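Local coordinates for cobalamin biosynthesis protein CobN (Mycobacterium tuberculosis, PDB 7C6O) that forms the large, catalytic subunit of cobaltochelatase, the enzyme that inserts cobalt into the corrin ring during cobalamin biosynthesis, at residues R56-G59 with K60-W64; R150-H153 with A154-D158; Y339-P343 with E344-R348; A579-D583 with L584-Y588; Y843-P847 with K848-S852. All coordinates share one frame; numbering follows the deposited sequence. Where two conformers were deposited one is given.

Contact 1. Residues R56-G59 with K60-W64; sequences RSSG and KNYRW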
# COMPACT_ATOMS: atom_id res chain seq x y z
N ARG A 56 23.78 -36.24 -1.82
CA ARG A 56 22.65 -36.89 -2.47
C ARG A 56 22.69 -36.69 -3.98
O ARG A 56 22.48 -37.64 -4.75
CB ARG A 56 21.34 -36.36 -1.90
CG ARG A 56 20.09 -37.02 -2.46
CD ARG A 56 18.83 -36.45 -1.84
NE ARG A 56 18.58 -35.07 -2.27
CZ ARG A 56 17.63 -34.29 -1.78
NH1 ARG A 56 16.82 -34.75 -0.82
NH2 ARG A 56 17.47 -33.06 -2.23
N SER A 57 22.98 -35.47 -4.43
CA SER A 57 23.05 -35.18 -5.86
C SER A 57 24.20 -35.92 -6.55
O SER A 57 24.13 -36.14 -7.76
CB SER A 57 23.20 -33.67 -6.09
OG SER A 57 22.05 -32.96 -5.66
N SER A 58 25.24 -36.30 -5.80
CA SER A 58 26.43 -36.87 -6.43
C SER A 58 26.16 -38.25 -7.02
O SER A 58 26.86 -38.67 -7.94
CB SER A 58 27.57 -36.97 -5.41
OG SER A 58 27.36 -38.05 -4.53
N GLY A 59 25.18 -38.97 -6.49
CA GLY A 59 24.92 -40.32 -6.94
C GLY A 59 25.84 -41.37 -6.36
O GLY A 59 25.65 -42.56 -6.64
N LYS A 60 26.84 -40.97 -5.57
CA LYS A 60 27.69 -41.92 -4.89
C LYS A 60 26.95 -42.55 -3.71
O LYS A 60 25.92 -42.05 -3.25
CB LYS A 60 28.97 -41.24 -4.40
CG LYS A 60 29.97 -40.90 -5.50
CD LYS A 60 30.51 -42.16 -6.16
CE LYS A 60 31.91 -41.97 -6.70
NZ LYS A 60 32.50 -43.27 -7.14
N ASN A 61 27.50 -43.67 -3.22
CA ASN A 61 26.87 -44.43 -2.14
C ASN A 61 27.17 -43.74 -0.81
O ASN A 61 28.05 -44.13 -0.04
CB ASN A 61 27.35 -45.87 -2.14
CG ASN A 61 26.65 -46.71 -1.09
OD1 ASN A 61 25.57 -46.36 -0.62
ND2 ASN A 61 27.27 -47.82 -0.69
N TYR A 62 26.40 -42.69 -0.55
CA TYR A 62 26.49 -41.92 0.68
C TYR A 62 25.29 -42.20 1.58
O TYR A 62 24.18 -42.42 1.09
CB TYR A 62 26.52 -40.41 0.40
CG TYR A 62 27.85 -39.78 0.06
CD1 TYR A 62 28.80 -39.55 1.05
CD2 TYR A 62 28.13 -39.35 -1.23
CE1 TYR A 62 30.01 -38.94 0.75
CE2 TYR A 62 29.33 -38.74 -1.54
CZ TYR A 62 30.27 -38.54 -0.55
OH TYR A 62 31.47 -37.93 -0.85
N ARG A 63 25.54 -42.22 2.88
CA ARG A 63 24.51 -41.98 3.88
C ARG A 63 24.76 -40.61 4.49
O ARG A 63 25.91 -40.16 4.59
CB ARG A 63 24.52 -43.05 4.98
CG ARG A 63 24.44 -44.48 4.49
CD ARG A 63 23.09 -44.79 3.87
NE ARG A 63 23.05 -46.17 3.38
CZ ARG A 63 23.46 -46.55 2.18
NH1 ARG A 63 23.94 -45.65 1.33
NH2 ARG A 63 23.40 -47.83 1.83
N TRP A 64 23.69 -39.92 4.88
CA TRP A 64 23.85 -38.57 5.39
C TRP A 64 22.92 -38.30 6.56
O TRP A 64 21.83 -38.89 6.66
CB TRP A 64 23.60 -37.53 4.29
CG TRP A 64 22.33 -37.75 3.55
CD1 TRP A 64 21.07 -37.38 3.94
CD2 TRP A 64 22.18 -38.39 2.28
NE1 TRP A 64 20.15 -37.75 3.00
CE2 TRP A 64 20.81 -38.38 1.97
CE3 TRP A 64 23.07 -38.98 1.38
CZ2 TRP A 64 20.30 -38.93 0.79
CZ3 TRP A 64 22.57 -39.53 0.21
CH2 TRP A 64 21.20 -39.50 -0.07
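S58 OG holds two backbone partners: it accepts the N-H of K60 at 3.1 Å, in a fairly straight bond of 162°, and is hydrogen-bonded to A55 O in the preceding turn of the helix. Serine suits this place because its hydroxyl can give to a helical carbonyl and still receive an N-H as the chain turns away. With chi1 at 76°, OG sits between the backbone N and carbonyl carbon, which leaves it facing the departing chain. S58 OG also lies at the edge of the Y62 ring, near its plane, 3.6 Å from Y62 CD2. G59 leaves the helix with positive phi, a conformation that glycine tolerates readily. Further on, the indole of W64 receives the aliphatic part of R56 over one face: R56 CB stands 4.0 Å from the centroid of the six-membered ring, a CH-pi contact, while R56 CG meets W64 CH2 at 3.6 Å. The long methylene chain lets R56 cover the indole and still carry its guanidinium, nearly perpendicular to the ring, on to a salt bridge with D332. The segments join helix 49-58 to strand 62-65 within a beta-alpha-beta unit that begins with strand 42-46. Strand 62-65 is an outer member of a four-stranded parallel sheet, and Y62 reaches helix 146-161, where its hydroxyl is hydrogen-bonded to L149 O.

Contact 2. Residues R150-H153 with A154-D158; sequences RELH and AFLCD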
# COMPACT_ATOMS: atom_id res chain seq x y z
N ARG A 150 31.18 -35.99 -5.28
CA ARG A 150 31.33 -37.25 -5.99
C ARG A 150 32.78 -37.73 -5.95
O ARG A 150 33.05 -38.91 -5.66
CB ARG A 150 30.85 -37.10 -7.44
CG ARG A 150 31.06 -38.34 -8.29
CD ARG A 150 30.43 -38.20 -9.67
NE ARG A 150 30.48 -36.82 -10.17
CZ ARG A 150 29.42 -36.04 -10.31
NH1 ARG A 150 28.21 -36.50 -10.01
NH2 ARG A 150 29.56 -34.80 -10.76
N GLU A 151 33.73 -36.83 -6.22
CA GLU A 151 35.13 -37.23 -6.19
C GLU A 151 35.61 -37.50 -4.77
O GLU A 151 36.49 -38.35 -4.57
CB GLU A 151 36.00 -36.15 -6.85
CG GLU A 151 35.65 -35.89 -8.31
CD GLU A 151 35.75 -37.14 -9.16
OE1 GLU A 151 36.80 -37.82 -9.10
OE2 GLU A 151 34.78 -37.45 -9.89
N LEU A 152 35.04 -36.81 -3.77
CA LEU A 152 35.41 -37.07 -2.38
C LEU A 152 35.16 -38.53 -2.01
O LEU A 152 35.99 -39.17 -1.36
CB LEU A 152 34.65 -36.15 -1.44
CG LEU A 152 34.83 -36.45 0.06
CD1 LEU A 152 36.27 -36.17 0.51
CD2 LEU A 152 33.84 -35.65 0.89
N HIS A 153 34.00 -39.06 -2.42
CA HIS A 153 33.68 -40.46 -2.13
C HIS A 153 34.75 -41.39 -2.70
O HIS A 153 35.22 -42.30 -2.01
CB HIS A 153 32.30 -40.80 -2.69
CG HIS A 153 31.78 -42.13 -2.24
ND1 HIS A 153 32.33 -43.32 -2.66
CD2 HIS A 153 30.75 -42.45 -1.43
CE1 HIS A 153 31.67 -44.32 -2.11
NE2 HIS A 153 30.70 -43.82 -1.36
N ALA A 154 35.13 -41.16 -3.96
CA ALA A 154 36.14 -42.02 -4.58
C ALA A 154 37.52 -41.80 -3.97
O ALA A 154 38.27 -42.75 -3.77
CB ALA A 154 36.18 -41.75 -6.09
N PHE A 155 37.86 -40.54 -3.66
CA PHE A 155 39.13 -40.26 -3.01
C PHE A 155 39.25 -41.01 -1.69
O PHE A 155 40.28 -41.62 -1.39
CB PHE A 155 39.29 -38.75 -2.78
CG PHE A 155 40.41 -38.40 -1.85
CD1 PHE A 155 41.73 -38.43 -2.29
CD2 PHE A 155 40.16 -38.05 -0.53
CE1 PHE A 155 42.77 -38.12 -1.44
CE2 PHE A 155 41.20 -37.73 0.33
CZ PHE A 155 42.51 -37.76 -0.12
N LEU A 156 38.19 -40.98 -0.87
CA LEU A 156 38.25 -41.63 0.43
C LEU A 156 38.32 -43.14 0.29
O LEU A 156 39.08 -43.80 1.01
CB LEU A 156 37.06 -41.21 1.28
CG LEU A 156 37.09 -39.75 1.71
CD1 LEU A 156 35.79 -39.40 2.41
CD2 LEU A 156 38.28 -39.51 2.62
N CYS A 157 37.52 -43.71 -0.61
CA CYS A 157 37.54 -45.15 -0.82
C CYS A 157 38.92 -45.62 -1.28
O CYS A 157 39.49 -46.56 -0.70
CB CYS A 157 36.47 -45.55 -1.84
SG CYS A 157 34.79 -45.46 -1.21
N ASP A 158 39.48 -44.97 -2.30
CA ASP A 158 40.78 -45.39 -2.82
C ASP A 158 41.88 -45.17 -1.80
O ASP A 158 42.81 -45.98 -1.70
CB ASP A 158 41.10 -44.65 -4.11
CG ASP A 158 40.25 -45.10 -5.28
OD1 ASP A 158 39.31 -45.90 -5.07
OD2 ASP A 158 40.52 -44.65 -6.42
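The imidazole of H153 and the thiol of C157 meet one turn apart, the sulfur standing obliquely to the ring. C157 SG lies 3.4 Å from H153 CE1 and 4.1 Å from the centroid of the H153 ring, on a line 50° off the normal. The histidine reaches this position because its CG is anti to the backbone N (chi1 -170°), carrying the ring outward from the helix, whereas the short cysteine keeps its sulfur close to the backbone. The far nitrogen, NE2, is hydrogen-bonded to N61 O, and the ring packs edge-to-face with Y62; histidine suits the place because it offers both a hydrogen-bonding nitrogen and an aromatic ring. L152 and L156 make the other side-chain pair, crossing at a slant with their CD1 methyls 3.8 Å apart. Both pairs have the i to i+4 spacing of an alpha helix, here the middle of helix 146-161, and the backbone supports them with bonds of the same spacing: F155 N to E151 O at 2.7 Å, L156 N to L152 O at 2.9 Å and C157 N to H153 O at 3.0 Å. The leucines suit a buried flank: L152 packs on A137 and Y140 of helix 131-143, and L156 on I84 and V86 of strand 84-89. L152 CD1 also approaches CD2 of F155, more loosely, at 4.4 Å. The F155 ring turns to other aromatics, meeting F167 edge-to-face and Y140 with the planes at about 45°. E151, on the more exposed side, sends OE1 to the backbone N of T168.

Contact 3. Residues Y339-P343 with E344-R348; sequences YVADP and ERCAR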
# COMPACT_ATOMS: atom_id res chain seq x y z
N TYR A 339 13.40 -27.14 -3.71
CA TYR A 339 12.42 -26.23 -4.29
C TYR A 339 11.83 -26.87 -5.54
O TYR A 339 12.56 -27.18 -6.49
CB TYR A 339 13.05 -24.87 -4.60
CG TYR A 339 13.22 -24.02 -3.36
CD1 TYR A 339 14.39 -24.07 -2.60
CD2 TYR A 339 12.21 -23.16 -2.94
CE1 TYR A 339 14.54 -23.30 -1.47
CE2 TYR A 339 12.35 -22.39 -1.80
CZ TYR A 339 13.52 -22.46 -1.07
OH TYR A 339 13.67 -21.68 0.06
N VAL A 340 10.52 -27.08 -5.53
CA VAL A 340 9.81 -27.77 -6.60
C VAL A 340 8.98 -26.74 -7.36
O VAL A 340 8.23 -25.97 -6.75
CB VAL A 340 8.93 -28.90 -6.04
CG1 VAL A 340 8.23 -29.63 -7.16
CG2 VAL A 340 9.77 -29.86 -5.21
N ALA A 341 9.11 -26.74 -8.68
CA ALA A 341 8.51 -25.69 -9.50
C ALA A 341 7.11 -26.06 -9.95
O ALA A 341 6.78 -27.23 -10.17
CB ALA A 341 9.39 -25.40 -10.72
N ASP A 342 6.28 -25.02 -10.10
CA ASP A 342 4.94 -25.12 -10.66
C ASP A 342 5.01 -24.71 -12.12
O ASP A 342 5.21 -23.52 -12.40
CB ASP A 342 3.98 -24.21 -9.88
CG ASP A 342 2.53 -24.30 -10.37
OD1 ASP A 342 2.28 -24.34 -11.59
OD2 ASP A 342 1.63 -24.30 -9.50
N PRO A 343 4.86 -25.63 -13.07
CA PRO A 343 5.06 -25.26 -14.48
C PRO A 343 4.11 -24.18 -14.97
O PRO A 343 4.51 -23.34 -15.79
CB PRO A 343 4.84 -26.59 -15.22
CG PRO A 343 5.07 -27.65 -14.19
CD PRO A 343 4.59 -27.07 -12.90
N GLU A 344 2.86 -24.19 -14.51
CA GLU A 344 1.92 -23.15 -14.93
C GLU A 344 2.35 -21.78 -14.43
O GLU A 344 2.31 -20.80 -15.18
CB GLU A 344 0.51 -23.50 -14.45
CG GLU A 344 -0.58 -22.60 -15.01
CD GLU A 344 -0.72 -21.30 -14.22
OE1 GLU A 344 -0.43 -21.31 -13.01
OE2 GLU A 344 -1.12 -20.28 -14.83
N ARG A 345 2.76 -21.69 -13.16
CA ARG A 345 3.26 -20.42 -12.64
C ARG A 345 4.59 -20.03 -13.28
O ARG A 345 4.88 -18.84 -13.42
CB ARG A 345 3.38 -20.48 -11.12
CG ARG A 345 2.06 -20.53 -10.37
CD ARG A 345 1.30 -19.20 -10.42
NE ARG A 345 0.49 -19.07 -11.63
CZ ARG A 345 -0.18 -17.97 -11.97
NH1 ARG A 345 -0.12 -16.89 -11.20
NH2 ARG A 345 -0.90 -17.94 -13.08
N CYS A 346 5.40 -21.02 -13.66
CA CYS A 346 6.61 -20.72 -14.43
C CYS A 346 6.26 -20.01 -15.72
O CYS A 346 6.97 -19.08 -16.14
CB CYS A 346 7.38 -22.01 -14.73
SG CYS A 346 8.33 -22.67 -13.34
N ALA A 347 5.16 -20.42 -16.36
CA ALA A 347 4.74 -19.77 -17.60
C ALA A 347 4.33 -18.32 -17.37
O ALA A 347 4.60 -17.46 -18.21
CB ALA A 347 3.59 -20.56 -18.23
N ARG A 348 3.69 -18.04 -16.23
CA ARG A 348 3.30 -16.67 -15.93
C ARG A 348 4.53 -15.80 -15.69
O ARG A 348 4.61 -14.68 -16.20
CB ARG A 348 2.37 -16.64 -14.72
CG ARG A 348 2.05 -15.23 -14.22
CD ARG A 348 1.11 -14.48 -15.16
NE ARG A 348 -0.24 -15.04 -15.17
CZ ARG A 348 -0.80 -15.65 -16.21
NH1 ARG A 348 -0.13 -15.76 -17.36
NH2 ARG A 348 -2.03 -16.13 -16.12
O HOH W 1 -0.49 -23.16 -11.08
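D342 meets R345 at the start of helix 343-361, where the aspartate is the N-cap. D342 CB lies 4.0 Å from R345 CB, and the two side chains run on together in the same direction, CG against CG at 3.8 Å. At the tip the oxygens divide the work. D342 OD1 accepts the backbone N-H of R345 at 3.1 Å, nearly straight at 166°, though the donor comes from above the carboxylate plane. OD2 takes a salt bridge from R293 and lies beside R345 CG. The trans chi1 of D342 (-178°) swings the carboxylate back over the first helical turn, and aspartate has just the length to reach an N-H there. Its negative charge should also be favoured by the positive end of the helix dipole. P343 suits the first turn because it has no N-H to leave unpaired, while D342 O starts the helical bonding by receiving C346 N at 2.8 Å. C346 SG packs on CB of A341, the last residue of edge strand 337-341, and on A210 and A214 of helix 206-217. R345, bent at chi2 and chi3, turns its guanidinium side-on to the carboxylate of E344 and also forms a salt bridge with D578. In that grip R345 NE meets E344 OE1 at 2.8 Å, and R345 NH2 meets the syn lone pair of E344 OE2 at 2.9 Å, 177° at the hydrogen and within the guanidinium plane.

Contact 4. Residues A579-D583 with L584-Y588; sequences AALGD and LPLIY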
# COMPACT_ATOMS: atom_id res chain seq x y z
N ALA A 579 -6.26 -14.01 -13.75
CA ALA A 579 -7.03 -14.42 -14.92
C ALA A 579 -7.32 -13.23 -15.83
O ALA A 579 -7.28 -13.36 -17.06
CB ALA A 579 -8.33 -15.09 -14.49
N ALA A 580 -7.60 -12.07 -15.24
CA ALA A 580 -7.93 -10.90 -16.05
C ALA A 580 -6.69 -10.33 -16.73
O ALA A 580 -6.69 -10.10 -17.95
CB ALA A 580 -8.60 -9.83 -15.18
N LEU A 581 -5.62 -10.10 -15.97
CA LEU A 581 -4.48 -9.35 -16.49
C LEU A 581 -3.48 -10.22 -17.24
O LEU A 581 -2.89 -9.77 -18.23
CB LEU A 581 -3.77 -8.62 -15.35
CG LEU A 581 -2.70 -7.60 -15.75
CD1 LEU A 581 -3.28 -6.56 -16.70
CD2 LEU A 581 -2.13 -6.92 -14.51
N GLY A 582 -3.27 -11.46 -16.80
CA GLY A 582 -2.35 -12.35 -17.50
C GLY A 582 -0.93 -11.82 -17.51
O GLY A 582 -0.41 -11.32 -16.50
N ASP A 583 -0.28 -11.92 -18.67
CA ASP A 583 1.09 -11.48 -18.86
C ASP A 583 1.20 -10.00 -19.25
O ASP A 583 2.31 -9.53 -19.52
CB ASP A 583 1.78 -12.32 -19.94
CG ASP A 583 1.93 -13.78 -19.55
OD1 ASP A 583 1.96 -14.08 -18.34
OD2 ASP A 583 2.04 -14.63 -20.46
N LEU A 584 0.09 -9.27 -19.28
CA LEU A 584 0.11 -7.89 -19.79
C LEU A 584 0.93 -6.98 -18.89
O LEU A 584 0.63 -6.88 -17.69
CB LEU A 584 -1.31 -7.36 -19.91
CG LEU A 584 -2.16 -7.86 -21.07
CD1 LEU A 584 -3.61 -7.45 -20.86
CD2 LEU A 584 -1.63 -7.31 -22.39
N PRO A 585 1.95 -6.29 -19.40
CA PRO A 585 2.63 -5.27 -18.60
C PRO A 585 1.65 -4.17 -18.20
O PRO A 585 0.81 -3.74 -19.00
CB PRO A 585 3.72 -4.75 -19.54
CG PRO A 585 3.94 -5.86 -20.53
CD PRO A 585 2.58 -6.48 -20.72
N LEU A 586 1.76 -3.72 -16.96
CA LEU A 586 0.87 -2.70 -16.40
C LEU A 586 1.70 -1.53 -15.90
O LEU A 586 2.54 -1.70 -15.00
CB LEU A 586 0.01 -3.28 -15.28
CG LEU A 586 -0.90 -2.31 -14.52
CD1 LEU A 586 -1.90 -1.64 -15.46
CD2 LEU A 586 -1.63 -3.03 -13.38
N ILE A 587 1.47 -0.36 -16.48
CA ILE A 587 2.14 0.88 -16.09
C ILE A 587 1.08 1.79 -15.48
O ILE A 587 -0.00 1.95 -16.05
CB ILE A 587 2.83 1.54 -17.30
CG1 ILE A 587 3.84 0.56 -17.91
CG2 ILE A 587 3.50 2.84 -16.88
CD1 ILE A 587 4.22 0.89 -19.33
N TYR A 588 1.39 2.37 -14.32
CA TYR A 588 0.36 2.86 -13.41
C TYR A 588 0.79 4.18 -12.77
O TYR A 588 1.39 4.19 -11.69
CB TYR A 588 0.08 1.81 -12.34
CG TYR A 588 -1.34 1.71 -11.83
CD1 TYR A 588 -2.15 2.84 -11.71
CD2 TYR A 588 -1.87 0.48 -11.46
CE1 TYR A 588 -3.45 2.73 -11.22
CE2 TYR A 588 -3.16 0.37 -10.98
CZ TYR A 588 -3.94 1.49 -10.86
OH TYR A 588 -5.23 1.36 -10.39
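A type II' beta turn from L581 to L584 carries the chain out of helix 576-581 toward strand 586-591, and its closing bond runs from L584 N to L581 O at 3.2 Å. That bond is fairly straight at the hydrogen, but the donor is tilted 33° from the carbonyl plane. G582 holds the first corner with a positive phi (62°), which favours glycine. D583 takes the second corner, where its side chain sets out away from the chain that follows. The turn completes the second half of a beta-alpha-beta unit, strand 551-555, helix 576-581, strand 586-591, whose two strands are parallel neighbours in one sheet. L581 links the helix end to the turn and the strand through two other leucines, sending its methyls to different partners: L581 CD1 packs on L584 CB at 3.9 Å, the two side chains crossing at a slant, and L581 CD2 meets L586 CD2 at 4.1 Å, these two side chains roughly at right angles. A chi1 of -170° in L581 turns this fork from the helix end toward the strand. Branched, wholly apolar leucine suits a buried corner where one residue must touch two others. P585, which offers no N-H, follows in an extended conformation and packs against A551 of the adjoining strand and against R355 and H356 of helix 343-361.

Contact 5. Residues Y843-P847 with K848-S852; sequences YSVDP and KAVPS. With GOL (glycerol), chain D.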
# COMPACT_ATOMS: atom_id res chain seq x y z
N TYR A 843 8.51 2.58 -3.37
CA TYR A 843 8.40 1.58 -2.32
C TYR A 843 7.83 2.24 -1.08
O TYR A 843 7.56 3.45 -1.06
CB TYR A 843 9.75 0.92 -2.05
CG TYR A 843 10.88 1.87 -1.67
CD1 TYR A 843 11.07 2.26 -0.35
CD2 TYR A 843 11.76 2.35 -2.64
CE1 TYR A 843 12.10 3.12 -0.01
CE2 TYR A 843 12.79 3.20 -2.30
CZ TYR A 843 12.96 3.58 -0.98
OH TYR A 843 13.99 4.43 -0.64
N SER A 844 7.62 1.45 -0.02
CA SER A 844 6.98 1.97 1.18
C SER A 844 7.91 1.77 2.36
O SER A 844 8.88 2.53 2.52
CB SER A 844 5.60 1.33 1.37
OG SER A 844 5.68 -0.09 1.37
N VAL A 845 7.66 0.78 3.22
CA VAL A 845 8.33 0.67 4.50
C VAL A 845 8.76 -0.77 4.74
O VAL A 845 8.26 -1.71 4.12
CB VAL A 845 7.44 1.15 5.67
CG1 VAL A 845 7.08 2.62 5.49
CG2 VAL A 845 6.18 0.30 5.77
N ASP A 846 9.70 -0.93 5.66
CA ASP A 846 10.01 -2.24 6.22
C ASP A 846 8.84 -2.64 7.11
O ASP A 846 8.64 -2.02 8.16
CB ASP A 846 11.32 -2.19 7.02
CG ASP A 846 11.68 -3.52 7.67
OD1 ASP A 846 10.95 -4.51 7.49
OD2 ASP A 846 12.70 -3.56 8.38
N PRO A 847 8.05 -3.65 6.73
CA PRO A 847 6.84 -3.97 7.51
C PRO A 847 7.12 -4.56 8.87
O PRO A 847 6.19 -4.65 9.69
CB PRO A 847 6.10 -4.97 6.61
CG PRO A 847 7.21 -5.65 5.85
CD PRO A 847 8.25 -4.58 5.61
N LYS A 848 8.35 -4.99 9.15
CA LYS A 848 8.74 -5.46 10.47
C LYS A 848 9.29 -4.36 11.36
O LYS A 848 9.69 -4.63 12.49
CB LYS A 848 9.77 -6.59 10.34
CG LYS A 848 9.24 -7.83 9.64
CD LYS A 848 10.37 -8.76 9.20
CE LYS A 848 11.09 -9.37 10.39
NZ LYS A 848 10.20 -10.25 11.20
N ALA A 849 9.31 -3.11 10.87
CA ALA A 849 9.87 -1.98 11.60
C ALA A 849 8.82 -0.93 11.90
O ALA A 849 9.13 0.26 12.02
CB ALA A 849 11.04 -1.37 10.83
N VAL A 850 7.56 -1.34 12.03
CA VAL A 850 6.48 -0.42 12.37
C VAL A 850 5.78 -0.92 13.63
O VAL A 850 5.52 -2.13 13.75
CB VAL A 850 5.49 -0.23 11.20
CG1 VAL A 850 6.19 0.44 10.02
CG2 VAL A 850 4.90 -1.56 10.77
N PRO A 851 5.48 -0.05 14.60
CA PRO A 851 5.75 1.39 14.55
C PRO A 851 7.21 1.75 14.79
O PRO A 851 7.90 1.08 15.56
CB PRO A 851 4.88 1.94 15.69
CG PRO A 851 4.82 0.82 16.67
CD PRO A 851 4.78 -0.44 15.84
N SER A 852 7.68 2.79 14.10
CA SER A 852 8.97 3.37 14.42
C SER A 852 8.91 4.09 15.76
O SER A 852 7.84 4.27 16.35
CB SER A 852 9.41 4.34 13.32
OG SER A 852 8.62 5.52 13.34
C1 GOL D . 11.28 3.25 9.44
O1 GOL D . 12.15 3.13 10.51
C2 GOL D . 10.51 1.94 9.34
O2 GOL D . 9.59 1.80 10.36
C3 GOL D . 9.83 2.00 7.97
O3 GOL D . 10.71 1.45 7.03
O HOH W 2 6.32 -4.38 12.44
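The backbone folds into a type I beta turn from D846 to A849, closed by A849 N to D846 O at 3.0 Å, with the donor well above the carbonyl plane. The side chain of D846 adds a second clasp: its OD1 accepts K848 N at 3.1 Å, again from above the carboxylate plane. A chi1 near 180° swings the carboxylate over the turn, while OD2 forms a salt bridge with R917. Aspartate thus suits the first position, and proline the second, since P847 has phi fixed near the value the turn needs. This Asx-Pro turn, an Asx turn set within a type I beta turn, lies in the loop that leads to helix 853-874, whose N-cap is S852. A water lies within hydrogen-bonding distance of both P847 O and V850 O, between the turn and the extended chain beyond. V845 CG2 faces V850 CG1 at 4.3 Å, and a glycerol, probably from the crystallisation liquor, lies against these two beta-branched residues. D846 N donates to glycerol O3 at 2.9 Å, and V845 CB touches glycerol C3 at 3.4 Å. V850 CG2 rests on P847 O at 3.5 Å.

How the contacts relate
Contacts 1 and 2 touch and lie at the N-terminal end of the chain, their centres 11 Å apart: K60 CE packs on R150 O at 3.4 Å, and R150 NH1 probably gives a hydrogen bond to S58 O. The sodium ion, bound by D125 and S127, is about 13 Å from the side chain of L156 in contact 2. Contacts 3 and 4 form a second touching pair, 18 Å between centres, joined by the salt bridge from R348 NH1 to D583 OD1 at 2.9 Å. Contact 5, with its glycerol, is nearest the middle of the chain; its atoms come within about 11 Å of contact 4 without touching it.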